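Local atomic coordinates of valine-pyruvate aminotransferase (Salmonella typhimurium, PDB entry 3G7Q), a protein that catalyses the pyridoxal 5'-phosphate-dependent transfer of an amino group between valine and pyruvate, a reaction involved in alanine biosynthesis. Residues A[196-210]-A[230-242]. Residues are numbered along the deposited sequence; the frame is centred on the assembly and turned at random. Where two conformers were deposited one is given.
Sequences VITDEELMKLDRLAN and IFSEARPLWNPNI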
ATOM      1  N   VAL A 196     -18.563 -21.604  -3.713  1.00 30.29           N
ATOM      2  CA  VAL A 196     -18.370 -21.210  -5.101  1.00 29.78           C
ATOM      3  C   VAL A 196     -19.751 -20.913  -5.683  1.00 29.20           C
ATOM      4  O   VAL A 196     -20.549 -21.826  -5.955  1.00 29.36           O
ATOM      5  CB  VAL A 196     -17.583 -22.263  -5.908  1.00 29.30           C
ATOM      6  CG1 VAL A 196     -17.670 -21.971  -7.420  1.00 29.65           C
ATOM      7  CG2 VAL A 196     -16.132 -22.280  -5.436  1.00 29.95           C
ATOM      8  N   ILE A 197     -20.072 -19.638  -5.787  0.70 27.89           N
ATOM      9  CA  ILE A 197     -21.334 -19.235  -6.369  0.70 27.32           C
ATOM     10  C   ILE A 197     -21.519 -19.945  -7.733  0.70 28.64           C
ATOM     11  O   ILE A 197     -20.574 -20.036  -8.517  0.70 29.66           O
ATOM     12  CB  ILE A 197     -21.374 -17.687  -6.453  0.70 29.08           C
ATOM     13  CG1 ILE A 197     -22.715 -17.211  -6.986  0.70 29.13           C
ATOM     14  CG2 ILE A 197     -20.163 -17.144  -7.273  0.70 27.83           C
ATOM     15  CD1 ILE A 197     -22.823 -15.699  -7.038  0.70 33.45           C
ATOM     16  N   THR A 198     -22.717 -20.459  -8.003  1.00 29.18           N
ATOM     17  CA  THR A 198     -22.963 -21.278  -9.198  1.00 29.46           C
ATOM     18  C   THR A 198     -22.917 -20.447 -10.475  1.00 28.57           C
ATOM     19  O   THR A 198     -23.100 -19.218 -10.452  1.00 29.43           O
ATOM     20  CB  THR A 198     -24.285 -22.046  -9.139  1.00 28.02           C
ATOM     21  OG1 THR A 198     -25.401 -21.151  -9.327  1.00 30.89           O
ATOM     22  CG2 THR A 198     -24.414 -22.856  -7.813  1.00 29.21           C
ATOM     23  N   ASP A 199     -22.638 -21.104 -11.603  1.00 30.94           N
ATOM     24  CA  ASP A 199     -22.666 -20.394 -12.873  1.00 28.94           C
ATOM     25  C   ASP A 199     -23.999 -19.656 -13.075  1.00 29.17           C
ATOM     26  O   ASP A 199     -23.995 -18.502 -13.485  1.00 29.21           O
ATOM     27  CB  ASP A 199     -22.442 -21.330 -14.065  1.00 31.03           C
ATOM     28  CG  ASP A 199     -21.088 -21.990 -14.045  1.00 32.07           C
ATOM     29  OD1 ASP A 199     -20.141 -21.403 -13.501  1.00 29.93           O
ATOM     30  OD2 ASP A 199     -20.997 -23.097 -14.579  1.00 33.10           O
ATOM     31  N   GLU A 200     -25.097 -20.304 -12.734  1.00 27.50           N
ATOM     32  CA  GLU A 200     -26.434 -19.726 -12.920  1.00 31.63           C
ATOM     33  C   GLU A 200     -26.631 -18.494 -12.027  1.00 30.00           C
ATOM     34  O   GLU A 200     -27.137 -17.470 -12.470  1.00 27.89           O
ATOM     35  CB  GLU A 200     -27.498 -20.779 -12.640  1.00 33.12           C
ATOM     36  CG  GLU A 200     -28.924 -20.369 -13.003  1.00 43.02           C
ATOM     37  N   GLU A 201     -26.234 -18.596 -10.774  1.00 29.73           N
ATOM     38  CA  GLU A 201     -26.310 -17.448  -9.867  1.00 30.61           C
ATOM     39  C   GLU A 201     -25.480 -16.268 -10.349  1.00 28.98           C
ATOM     40  O   GLU A 201     -25.914 -15.117 -10.332  1.00 29.95           O
ATOM     41  CB  GLU A 201     -25.817 -17.840  -8.466  1.00 31.38           C
ATOM     42  CG  GLU A 201     -26.820 -18.724  -7.729  1.00 32.27           C
ATOM     43  CD  GLU A 201     -26.275 -19.335  -6.442  1.00 31.41           C
ATOM     44  OE1 GLU A 201     -25.038 -19.579  -6.327  1.00 30.98           O
ATOM     45  OE2 GLU A 201     -27.096 -19.564  -5.524  1.00 32.20           O
ATOM     46  N   LEU A 202     -24.267 -16.548 -10.788  1.00 28.47           N
ATOM     47  CA  LEU A 202     -23.370 -15.493 -11.225  1.00 30.54           C
ATOM     48  C   LEU A 202     -23.906 -14.820 -12.505  1.00 30.89           C
ATOM     49  O   LEU A 202     -23.832 -13.590 -12.627  1.00 31.94           O
ATOM     50  CB  LEU A 202     -21.945 -16.055 -11.402  1.00 30.65           C
ATOM     51  CG  LEU A 202     -20.832 -15.016 -11.597  1.00 34.21           C
ATOM     52  CD1 LEU A 202     -20.752 -14.091 -10.397  1.00 32.51           C
ATOM     53  CD2 LEU A 202     -19.481 -15.736 -11.840  1.00 32.33           C
HETATM   54  N   MSE A 203     -24.370 -15.607 -13.472  0.67 30.46           N
HETATM   55  CA  MSE A 203     -24.877 -15.028 -14.728  0.67 32.95           C
HETATM   56  C   MSE A 203     -26.075 -14.147 -14.485  0.67 30.34           C
HETATM   57  O   MSE A 203     -26.237 -13.112 -15.112  0.67 30.24           O
HETATM   58  CB  MSE A 203     -25.217 -16.116 -15.727  0.67 30.64           C
HETATM   59  CG  MSE A 203     -23.963 -16.752 -16.242  0.67 38.84           C
HETATM   60 SE   MSE A 203     -24.261 -17.957 -17.688  0.50 49.22          SE
HETATM   61  CE  MSE A 203     -25.271 -19.421 -16.796  0.67 34.73           C
ATOM     62  N   LYS A 204     -26.937 -14.567 -13.550  0.50 27.84           N
ATOM     63  CA  LYS A 204     -28.115 -13.778 -13.136  0.50 29.27           C
ATOM     64  C   LYS A 204     -27.661 -12.448 -12.524  0.50 29.08           C
ATOM     65  O   LYS A 204     -28.128 -11.380 -12.925  0.50 27.23           O
ATOM     66  CB  LYS A 204     -28.998 -14.535 -12.128  0.50 29.71           C
ATOM     67  CG  LYS A 204     -29.829 -15.698 -12.666  0.50 32.86           C
ATOM     68  CD  LYS A 204     -30.666 -16.279 -11.518  0.50 33.08           C
ATOM     69  CE  LYS A 204     -31.405 -17.549 -11.863  0.50 42.73           C
ATOM     70  NZ  LYS A 204     -32.134 -18.092 -10.657  0.50 40.03           N
ATOM     71  N   LEU A 205     -26.728 -12.514 -11.572  1.00 29.81           N
ATOM     72  CA  LEU A 205     -26.142 -11.292 -10.979  1.00 29.37           C
ATOM     73  C   LEU A 205     -25.514 -10.383 -12.036  1.00 29.74           C
ATOM     74  O   LEU A 205     -25.637  -9.157 -11.954  1.00 29.30           O
ATOM     75  CB  LEU A 205     -25.111 -11.629  -9.895  1.00 29.98           C
ATOM     76  CG  LEU A 205     -25.630 -12.239  -8.599  1.00 29.72           C
ATOM     77  CD1 LEU A 205     -24.474 -12.654  -7.670  1.00 30.41           C
ATOM     78  CD2 LEU A 205     -26.598 -11.262  -7.885  1.00 30.87           C
ATOM     79  N   ASP A 206     -24.853 -10.978 -13.031  1.00 29.53           N
ATOM     80  CA  ASP A 206     -24.236 -10.233 -14.134  1.00 30.39           C
ATOM     81  C   ASP A 206     -25.332  -9.503 -14.926  1.00 30.74           C
ATOM     82  O   ASP A 206     -25.156  -8.353 -15.302  1.00 32.29           O
ATOM     83  CB  ASP A 206     -23.456 -11.190 -15.037  1.00 31.48           C
ATOM     84  CG  ASP A 206     -22.794 -10.499 -16.227  1.00 35.56           C
ATOM     85  OD1 ASP A 206     -22.014  -9.562 -16.048  1.00 41.97           O
ATOM     86  OD2 ASP A 206     -23.037 -10.963 -17.354  1.00 45.07           O
ATOM     87  N   ARG A 207     -26.452 -10.176 -15.174  0.50 30.87           N
ATOM     88  CA  ARG A 207     -27.571  -9.553 -15.894  0.50 31.72           C
ATOM     89  C   ARG A 207     -28.209  -8.428 -15.065  0.50 31.89           C
ATOM     90  O   ARG A 207     -28.542  -7.375 -15.605  0.50 32.14           O
ATOM     91  CB  ARG A 207     -28.613 -10.607 -16.322  0.50 31.93           C
ATOM     92  CG  ARG A 207     -28.067 -11.641 -17.328  0.50 32.26           C
ATOM     93  CD  ARG A 207     -29.146 -12.578 -17.923  0.50 33.52           C
ATOM     94  NE  ARG A 207     -29.923 -13.333 -16.933  0.50 34.29           N
ATOM     95  CZ  ARG A 207     -29.614 -14.520 -16.392  0.50 34.51           C
ATOM     96  NH1 ARG A 207     -28.483 -15.185 -16.664  0.50 27.65           N
ATOM     97  NH2 ARG A 207     -30.464 -15.048 -15.525  0.50 39.35           N
ATOM     98  N   LEU A 208     -28.399  -8.655 -13.768  1.00 31.54           N
ATOM     99  CA  LEU A 208     -28.931  -7.628 -12.873  1.00 32.60           C
ATOM    100  C   LEU A 208     -28.014  -6.396 -12.810  1.00 33.68           C
ATOM    101  O   LEU A 208     -28.492  -5.267 -12.934  1.00 33.41           O
ATOM    102  CB  LEU A 208     -29.186  -8.193 -11.470  1.00 32.37           C
ATOM    103  CG  LEU A 208     -30.378  -9.143 -11.333  1.00 34.10           C
ATOM    104  CD1 LEU A 208     -30.289  -9.953 -10.059  1.00 29.95           C
ATOM    105  CD2 LEU A 208     -31.730  -8.384 -11.433  1.00 33.79           C
ATOM    106  N   ALA A 209     -26.705  -6.618 -12.674  1.00 32.82           N
ATOM    107  CA  ALA A 209     -25.737  -5.515 -12.624  1.00 33.76           C
ATOM    108  C   ALA A 209     -25.822  -4.678 -13.901  1.00 35.43           C
ATOM    109  O   ALA A 209     -25.861  -3.432 -13.842  1.00 35.04           O
ATOM    110  CB  ALA A 209     -24.307  -6.039 -12.411  1.00 30.94           C
ATOM    111  N   ASN A 210     -25.856  -5.356 -15.045  0.50 35.68           N
ATOM    112  CA  ASN A 210     -25.949  -4.674 -16.330  0.50 36.57           C
ATOM    113  C   ASN A 210     -27.247  -3.881 -16.419  0.50 36.97           C
ATOM    114  O   ASN A 210     -27.246  -2.722 -16.822  0.50 36.73           O
ATOM    115  CB  ASN A 210     -25.888  -5.669 -17.481  0.50 36.78           C
ATOM    116  CG  ASN A 210     -25.754  -4.987 -18.821  0.50 39.11           C
ATOM    117  OD1 ASN A 210     -26.678  -5.001 -19.626  0.50 40.58           O
ATOM    118  ND2 ASN A 210     -24.617  -4.344 -19.045  0.50 43.51           N
ATOM    119  N   ILE A 230      -9.398 -24.110  -5.956  1.00 32.62           N
ATOM    120  CA  ILE A 230     -10.806 -24.345  -6.225  1.00 33.25           C
ATOM    121  C   ILE A 230     -10.997 -25.804  -6.530  1.00 33.68           C
ATOM    122  O   ILE A 230     -10.247 -26.398  -7.331  1.00 33.69           O
ATOM    123  CB  ILE A 230     -11.309 -23.401  -7.362  1.00 34.22           C
ATOM    124  CG1 ILE A 230     -12.807 -23.569  -7.574  1.00 35.00           C
ATOM    125  CG2 ILE A 230     -10.503 -23.658  -8.668  1.00 34.54           C
ATOM    126  CD1 ILE A 230     -13.424 -22.475  -8.441  1.00 34.06           C
ATOM    127  N   PHE A 231     -12.013 -26.396  -5.901  1.00 31.59           N
ATOM    128  CA  PHE A 231     -12.284 -27.821  -5.987  1.00 33.42           C
ATOM    129  C   PHE A 231     -13.627 -28.155  -6.650  1.00 35.61           C
ATOM    130  O   PHE A 231     -14.113 -29.290  -6.578  1.00 38.98           O
ATOM    131  CB  PHE A 231     -12.263 -28.415  -4.577  1.00 31.98           C
ATOM    132  CG  PHE A 231     -11.148 -27.863  -3.694  1.00 29.52           C
ATOM    133  CD1 PHE A 231      -9.825 -27.885  -4.114  1.00 33.48           C
ATOM    134  CD2 PHE A 231     -11.422 -27.350  -2.433  1.00 29.30           C
ATOM    135  CE1 PHE A 231      -8.829 -27.399  -3.330  1.00 31.97           C
ATOM    136  CE2 PHE A 231     -10.425 -26.856  -1.654  1.00 35.57           C
ATOM    137  CZ  PHE A 231      -9.145 -26.856  -2.088  1.00 33.14           C
ATOM    138  N   SER A 232     -14.282 -27.159  -7.203  1.00 32.51           N
ATOM    139  CA  SER A 232     -15.560 -27.374  -7.810  1.00 30.79           C
ATOM    140  C   SER A 232     -15.532 -26.785  -9.189  1.00 32.43           C
ATOM    141  O   SER A 232     -14.591 -26.066  -9.539  1.00 33.20           O
ATOM    142  CB  SER A 232     -16.630 -26.648  -7.008  1.00 35.45           C
ATOM    143  OG  SER A 232     -16.298 -25.259  -7.038  1.00 43.60           O
ATOM    144  N   GLU A 233     -16.571 -27.079  -9.949  1.00 31.23           N
ATOM    145  CA  GLU A 233     -16.740 -26.493 -11.272  1.00 32.77           C
ATOM    146  C   GLU A 233     -17.059 -25.002 -11.113  1.00 33.31           C
ATOM    147  O   GLU A 233     -17.724 -24.605 -10.158  1.00 33.36           O
ATOM    148  CB  GLU A 233     -17.861 -27.204 -12.002  1.00 31.99           C
ATOM    149  CG  GLU A 233     -18.194 -26.668 -13.386  1.00 32.11           C
ATOM    150  CD  GLU A 233     -19.171 -25.497 -13.413  1.00 35.33           C
ATOM    151  OE1 GLU A 233     -19.984 -25.332 -12.471  1.00 35.54           O
ATOM    152  OE2 GLU A 233     -19.120 -24.756 -14.414  1.00 33.32           O
ATOM    153  N   ALA A 234     -16.553 -24.192 -12.027  1.00 30.19           N
ATOM    154  CA  ALA A 234     -16.836 -22.784 -12.054  1.00 30.34           C
ATOM    155  C   ALA A 234     -16.405 -22.218 -13.398  1.00 31.61           C
ATOM    156  O   ALA A 234     -15.213 -22.149 -13.696  1.00 33.07           O
ATOM    157  CB  ALA A 234     -16.108 -22.076 -10.895  1.00 29.33           C
ATOM    158  N   ARG A 235     -17.357 -21.822 -14.226  1.00 30.80           N
ATOM    159  CA  ARG A 235     -16.973 -21.241 -15.510  1.00 30.90           C
ATOM    160  C   ARG A 235     -16.457 -19.837 -15.279  1.00 32.50           C
ATOM    161  O   ARG A 235     -17.138 -19.021 -14.669  1.00 32.37           O
ATOM    162  CB  ARG A 235     -18.153 -21.192 -16.471  1.00 31.40           C
ATOM    163  CG  ARG A 235     -17.833 -20.468 -17.775  1.00 35.87           C
ATOM    164  CD  ARG A 235     -19.033 -20.414 -18.725  1.00 37.92           C
ATOM    165  NE  ARG A 235     -19.575 -21.742 -18.824  1.00 37.90           N
ATOM    166  CZ  ARG A 235     -20.682 -22.195 -18.240  1.00 47.07           C
ATOM    167  NH1 ARG A 235     -21.506 -21.392 -17.566  1.00 52.16           N
ATOM    168  NH2 ARG A 235     -20.996 -23.469 -18.395  1.00 46.31           N
ATOM    169  N   PRO A 236     -15.240 -19.533 -15.758  1.00 33.31           N
ATOM    170  CA  PRO A 236     -14.771 -18.160 -15.579  1.00 33.77           C
ATOM    171  C   PRO A 236     -15.648 -17.166 -16.337  1.00 33.77           C
ATOM    172  O   PRO A 236     -16.266 -17.530 -17.360  1.00 32.47           O
ATOM    173  CB  PRO A 236     -13.345 -18.205 -16.138  1.00 36.77           C
ATOM    174  CG  PRO A 236     -12.962 -19.672 -16.077  1.00 36.82           C
ATOM    175  CD  PRO A 236     -14.219 -20.379 -16.399  1.00 34.09           C
ATOM    176  N   LEU A 237     -15.710 -15.939 -15.832  1.00 34.98           N
ATOM    177  CA  LEU A 237     -16.537 -14.891 -16.404  1.00 36.43           C
ATOM    178  C   LEU A 237     -15.843 -13.551 -16.414  1.00 35.90           C
ATOM    179  O   LEU A 237     -15.348 -13.097 -15.384  1.00 33.46           O
ATOM    180  CB  LEU A 237     -17.823 -14.714 -15.586  1.00 37.62           C
ATOM    181  CG  LEU A 237     -18.857 -13.656 -16.046  1.00 39.17           C
ATOM    182  CD1 LEU A 237     -19.440 -13.984 -17.406  1.00 42.82           C
ATOM    183  CD2 LEU A 237     -19.997 -13.478 -15.020  1.00 41.45           C
ATOM    184  N   TRP A 238     -15.814 -12.915 -17.576  1.00 34.10           N
ATOM    185  CA  TRP A 238     -15.375 -11.522 -17.648  1.00 35.63           C
ATOM    186  C   TRP A 238     -16.049 -10.842 -18.830  1.00 35.87           C
ATOM    187  O   TRP A 238     -16.261 -11.460 -19.889  1.00 35.10           O
ATOM    188  CB  TRP A 238     -13.855 -11.323 -17.731  1.00 38.36           C
ATOM    189  CG  TRP A 238     -13.526  -9.837 -17.547  1.00 36.54           C
ATOM    190  CD1 TRP A 238     -13.415  -9.164 -16.352  1.00 40.41           C
ATOM    191  CD2 TRP A 238     -13.322  -8.856 -18.569  1.00 37.89           C
ATOM    192  NE1 TRP A 238     -13.165  -7.830 -16.577  1.00 39.87           N
ATOM    193  CE2 TRP A 238     -13.086  -7.618 -17.926  1.00 37.15           C
ATOM    194  CE3 TRP A 238     -13.303  -8.904 -19.962  1.00 39.31           C
ATOM    195  CZ2 TRP A 238     -12.846  -6.445 -18.632  1.00 40.22           C
ATOM    196  CZ3 TRP A 238     -13.078  -7.753 -20.656  1.00 41.77           C
ATOM    197  CH2 TRP A 238     -12.842  -6.530 -19.993  1.00 40.27           C
ATOM    198  N   ASN A 239     -16.491  -9.611 -18.590  1.00 34.68           N
ATOM    199  CA  ASN A 239     -17.008  -8.732 -19.643  1.00 35.11           C
ATOM    200  C   ASN A 239     -16.754  -7.313 -19.146  1.00 34.76           C
ATOM    201  O   ASN A 239     -16.364  -7.127 -17.984  1.00 33.73           O
ATOM    202  CB  ASN A 239     -18.467  -9.037 -19.998  1.00 35.73           C
ATOM    203  CG  ASN A 239     -19.416  -8.811 -18.854  1.00 37.96           C
ATOM    204  OD1 ASN A 239     -19.480  -7.722 -18.305  1.00 37.08           O
ATOM    205  ND2 ASN A 239     -20.196  -9.838 -18.517  1.00 31.22           N
ATOM    206  N   PRO A 240     -16.918  -6.306 -20.009  1.00 36.42           N
ATOM    207  CA  PRO A 240     -16.597  -4.936 -19.561  1.00 36.42           C
ATOM    208  C   PRO A 240     -17.346  -4.365 -18.341  1.00 36.06           C
ATOM    209  O   PRO A 240     -16.910  -3.337 -17.825  1.00 39.22           O
ATOM    210  CB  PRO A 240     -16.896  -4.100 -20.809  1.00 36.81           C
ATOM    211  CG  PRO A 240     -16.664  -5.035 -21.933  1.00 38.36           C
ATOM    212  CD  PRO A 240     -17.264  -6.331 -21.437  1.00 37.09           C
ATOM    213  N   ASN A 241     -18.445  -4.984 -17.901  1.00 36.37           N
ATOM    214  CA  ASN A 241     -19.147  -4.533 -16.690  1.00 35.95           C
ATOM    215  C   ASN A 241     -18.703  -5.306 -15.447  1.00 35.64           C
ATOM    216  O   ASN A 241     -19.311  -5.183 -14.376  1.00 34.88           O
ATOM    217  CB  ASN A 241     -20.656  -4.665 -16.836  1.00 37.25           C
ATOM    218  CG  ASN A 241     -21.423  -3.830 -15.816  1.00 39.33           C
ATOM    219  OD1 ASN A 241     -21.098  -2.679 -15.606  1.00 37.03           O
ATOM    220  ND2 ASN A 241     -22.447  -4.407 -15.196  1.00 34.58           N
ATOM    221  N   ILE A 242     -17.677  -6.135 -15.591  1.00 35.00           N
ATOM    222  CA  ILE A 242     -17.164  -6.896 -14.458  1.00 33.40           C
ATOM    223  C   ILE A 242     -15.825  -6.323 -14.016  1.00 34.24           C
ATOM    224  O   ILE A 242     -15.007  -5.902 -14.834  1.00 32.52           O
ATOM    225  CB  ILE A 242     -17.055  -8.386 -14.777  1.00 34.49           C
ATOM    226  CG1 ILE A 242     -18.468  -8.960 -14.893  1.00 36.85           C
ATOM    227  CG2 ILE A 242     -16.274  -9.116 -13.666  1.00 32.06           C
ATOM    228  CD1 ILE A 242     -18.526 -10.357 -15.244  1.00 43.15           C
TER
HETATM  229  O   HOH W   1     -22.048 -23.876 -11.441  1.00 30.66           O
HETATM  230  O   HOH W   2     -23.586 -23.585 -16.859  1.00 66.28           O
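Asp199, in the first turn of helix 199-211, divides its carboxylate between the backbone and the side chains of the loop leading to strand 242-247. Its OD1 takes the backbone N-H of Arg235 on the syn side (2.9 Å) and also forms a salt bridge with Arg188. The short aspartate suits this place: it keeps the carboxylate close to the helix start, and CG beside its own backbone N (chi1 -63°) turns it to the Arg235 N-H. OD2 lies over one face of the Arg235 guanidinium, 3.5 Å from NH1, a salt bridge of charge alone because no N-H points at it. Glu233, bent at its second torsion, meets Asp199 head-on with its carboxylate perpendicular; its OE2 stands 2.5 Å from Asp199 OD2, close enough that one of the two acids is probably protonated. A water joins Glu233 OE1 to Asp199 N at the helix start, where Thr198 and Glu201 form a capping box. Just before the helix, Val196 packs CG2 against Ile230 and CG1 against Ala234 CB (3.8 Å), its two branches spanning both.

One turn on, Leu202 and Leu237 overlap side by side, running antiparallel, with Leu202 CG 3.8 Å from Leu237 CD2. Farther along, Asp206 OD1 receives Asn239 ND2 on its syn side in a nearly straight bond (3.1 Å, 171°); OD1 lies in the amide plane, while ND2 is tilted out of the carboxylate plane. An amide has donor and acceptor ends, so Asn239 OD1 can close an Asx turn with Asn241 N.

The Leu202-Leu237 contact thus lies between the Asp199 and Asp206 bonds that tie loop to helix, while Leu202 also touches Ile218 of the central sheet; the Arg188 and Arg235 charges probably ease the crowding of Asp199 and Glu233.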